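Local coordinates for LPS-assembly lipoprotein (Caulobacter crescentus, PDB 4KWY), which is a putative LptE-family lipoprotein that probably takes part in lipopolysaccharide assembly at the outer membrane, at residues T92-T97 with A120-K125. Residues are numbered along the deposited sequence; the frame is centred on the assembly and turned at random.
Sequences TDVSVT and AEAARK
Val94 and Ala122 mark the nearest approach of strand 92-97 to helix 120-125, their CA atoms 6.0 Å apart, with the two short axes running roughly antiparallel at 149° and 8.3 Å apart at their closest. Val94 straddles the helix surface with both methyls. Its CG1 lies anti to the backbone N (chi1 172°) and rests 3.8 Å from CB of Glu121, whose side chain crosses the valine at about a right angle; this leaves CG2 anti to the carbonyl carbon, 3.7 Å from CA of Ala122, where it also meets CD of Lys125. The small Ala122 side chain is consistent with the close approach of the strand here. Thr92 and Lys125 pass alongside in opposite senses, CG2 of Thr92 lying 3.9 Å from CB of Lys125; the threonine hydroxyl is used instead by Trp76 NE1. A bend at chi3 (117°) brings the end of Lys125 across the valine methyl to the strand backbone, where NZ makes a weak hydrogen bond to O of Asp93 at 3.2 Å. The Asp93 carboxylate is engaged by Arg71, Arg91 and Ser73. With only an alanine at Val94, a gap would probably open over Ala122, CB and CG of Glu121 losing their apolar neighbour on the strand and CD of Lys125 keeping only Thr92 CG2. On the strand's flank, Val94 pairs through its backbone with Met72 of strand 67-80, and Leu26 of helix 21-34 touches Ala122. The contact thus packs the long C-terminal helix 104-135 against strand 86-99, an alpha/beta layer in which helices 21-34 and 104-135 pack together beside the mixed sheet, consistent with the LptE fold.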
ATOM      1  N   THR A  92      -6.966   5.680  -0.222  1.00 43.83           N
ATOM      2  CA  THR A  92      -6.856   4.767   0.931  1.00 41.88           C
ATOM      3  C   THR A  92      -6.172   5.545   2.056  1.00 43.26           C
ATOM      4  O   THR A  92      -5.144   6.173   1.846  1.00 42.15           O
ATOM      5  CB  THR A  92      -6.094   3.468   0.497  1.00 39.24           C
ATOM      6  OG1 THR A  92      -6.728   2.925  -0.655  1.00 42.54           O
ATOM      7  CG2 THR A  92      -6.024   2.399   1.578  1.00 28.97           C
ATOM      8  N   ASP A  93      -6.759   5.520   3.225  1.00 41.39           N
ATOM      9  CA  ASP A  93      -6.223   6.179   4.410  1.00 40.94           C
ATOM     10  C   ASP A  93      -6.169   5.173   5.526  1.00 41.02           C
ATOM     11  O   ASP A  93      -7.206   4.670   5.942  1.00 39.14           O
ATOM     12  CB  ASP A  93      -7.089   7.379   4.813  1.00 45.23           C
ATOM     13  CG  ASP A  93      -6.427   8.718   4.584  1.00 58.52           C
ATOM     14  OD1 ASP A  93      -5.566   9.099   5.404  1.00 59.01           O
ATOM     15  OD2 ASP A  93      -6.830   9.420   3.632  1.00 66.52           O
ATOM     16  N   VAL A  94      -4.962   4.852   5.992  1.00 36.22           N
ATOM     17  CA  VAL A  94      -4.754   3.878   7.062  1.00 34.47           C
ATOM     18  C   VAL A  94      -4.012   4.547   8.238  1.00 39.20           C
ATOM     19  O   VAL A  94      -3.062   5.307   8.015  1.00 39.97           O
ATOM     20  CB  VAL A  94      -3.977   2.647   6.515  1.00 35.75           C
ATOM     21  CG1 VAL A  94      -3.565   1.708   7.649  1.00 35.87           C
ATOM     22  CG2 VAL A  94      -4.813   1.889   5.490  1.00 35.07           C
ATOM     23  N   SER A  95      -4.410   4.217   9.472  1.00 35.93           N
ATOM     24  CA  SER A  95      -3.744   4.704  10.689  1.00 35.82           C
ATOM     25  C   SER A  95      -3.321   3.560  11.565  1.00 35.09           C
ATOM     26  O   SER A  95      -4.065   2.609  11.720  1.00 33.02           O
ATOM     27  CB  SER A  95      -4.653   5.629  11.487  1.00 41.36           C
ATOM     28  OG  SER A  95      -4.584   6.909  10.892  1.00 57.98           O
ATOM     29  N   VAL A  96      -2.106   3.646  12.115  1.00 30.95           N
ATOM     30  CA  VAL A  96      -1.550   2.687  13.059  1.00 29.20           C
ATOM     31  C   VAL A  96      -0.939   3.457  14.234  1.00 34.81           C
ATOM     32  O   VAL A  96      -0.623   4.654  14.123  1.00 34.98           O
ATOM     33  CB  VAL A  96      -0.514   1.707  12.435  1.00 31.53           C
ATOM     34  CG1 VAL A  96      -1.126   0.873  11.334  1.00 30.19           C
ATOM     35  CG2 VAL A  96       0.737   2.426  11.942  1.00 32.07           C
ATOM     36  N   THR A  97      -0.785   2.762  15.360  1.00 30.97           N
ATOM     37  CA  THR A  97      -0.084   3.248  16.525  1.00 31.35           C
ATOM     38  C   THR A  97       1.101   2.311  16.762  1.00 35.93           C
ATOM     39  O   THR A  97       1.090   1.155  16.319  1.00 33.24           O
ATOM     40  CB  THR A  97      -0.972   3.394  17.765  1.00 38.34           C
ATOM     41  OG1 THR A  97      -1.442   2.121  18.171  1.00 38.85           O
ATOM     42  CG2 THR A  97      -2.109   4.410  17.588  1.00 33.88           C
ATOM     43  N   ALA A 120       0.842  -2.804   5.021  1.00 36.41           N
ATOM     44  CA  ALA A 120       0.170  -4.106   4.925  1.00 34.72           C
ATOM     45  C   ALA A 120      -1.346  -3.927   4.901  1.00 35.04           C
ATOM     46  O   ALA A 120      -1.987  -4.491   4.030  1.00 35.30           O
ATOM     47  CB  ALA A 120       0.594  -5.003   6.078  1.00 35.29           C
ATOM     48  N   GLU A 121      -1.900  -3.083   5.782  1.00 30.99           N
ATOM     49  CA  GLU A 121      -3.345  -2.783   5.821  1.00 31.42           C
ATOM     50  C   GLU A 121      -3.787  -1.976   4.601  1.00 35.34           C
ATOM     51  O   GLU A 121      -4.866  -2.249   4.084  1.00 36.82           O
ATOM     52  CB  GLU A 121      -3.747  -2.054   7.117  1.00 32.40           C
ATOM     53  CG  GLU A 121      -5.255  -1.816   7.314  1.00 42.04           C
ATOM     54  CD  GLU A 121      -6.267  -2.943   7.130  1.00 55.01           C
ATOM     55  OE1 GLU A 121      -5.892  -4.135   7.237  1.00 45.56           O
ATOM     56  OE2 GLU A 121      -7.459  -2.619   6.915  1.00 51.62           O
ATOM     57  N   ALA A 122      -2.975  -0.992   4.141  1.00 31.51           N
ATOM     58  CA  ALA A 122      -3.263  -0.229   2.922  1.00 30.80           C
ATOM     59  C   ALA A 122      -3.306  -1.161   1.726  1.00 38.23           C
ATOM     60  O   ALA A 122      -4.254  -1.076   0.949  1.00 39.82           O
ATOM     61  CB  ALA A 122      -2.232   0.861   2.709  1.00 30.60           C
ATOM     62  N   ALA A 123      -2.329  -2.113   1.628  1.00 36.78           N
ATOM     63  CA  ALA A 123      -2.224  -3.120   0.561  1.00 37.82           C
ATOM     64  C   ALA A 123      -3.437  -4.009   0.541  1.00 44.45           C
ATOM     65  O   ALA A 123      -3.989  -4.237  -0.523  1.00 46.52           O
ATOM     66  CB  ALA A 123      -0.976  -3.955   0.738  1.00 38.76           C
ATOM     67  N   ARG A 124      -3.881  -4.460   1.722  1.00 40.91           N
ATOM     68  CA  ARG A 124      -5.046  -5.307   1.922  1.00 41.61           C
ATOM     69  C   ARG A 124      -6.331  -4.598   1.453  1.00 44.81           C
ATOM     70  O   ARG A 124      -7.121  -5.212   0.754  1.00 47.37           O
ATOM     71  CB  ARG A 124      -5.135  -5.695   3.410  1.00 41.43           C
ATOM     72  CG  ARG A 124      -6.212  -6.702   3.747  1.00 44.68           C
ATOM     73  CD  ARG A 124      -6.302  -6.880   5.245  1.00 55.10           C
ATOM     74  NE  ARG A 124      -7.393  -7.776   5.648  1.00 65.44           N
ATOM     75  CZ  ARG A 124      -7.235  -8.825   6.451  1.00 79.96           C
ATOM     76  NH1 ARG A 124      -6.033  -9.134   6.923  1.00 63.86           N
ATOM     77  NH2 ARG A 124      -8.280  -9.560   6.805  1.00 72.13           N
ATOM     78  N   LYS A 125      -6.518  -3.315   1.812  1.00 39.24           N
ATOM     79  CA  LYS A 125      -7.679  -2.489   1.423  1.00 39.26           C
ATOM     80  C   LYS A 125      -7.744  -2.256  -0.107  1.00 44.39           C
ATOM     81  O   LYS A 125      -8.819  -2.344  -0.680  1.00 47.35           O
ATOM     82  CB  LYS A 125      -7.636  -1.139   2.155  1.00 40.19           C
ATOM     83  CG  LYS A 125      -8.151  -1.200   3.572  1.00 38.60           C
ATOM     84  CD  LYS A 125      -7.905   0.095   4.280  1.00 44.39           C
ATOM     85  CE  LYS A 125      -9.189   0.771   4.677  1.00 66.01           C
ATOM     86  NZ  LYS A 125      -8.938   1.958   5.543  1.00 83.15           N
TER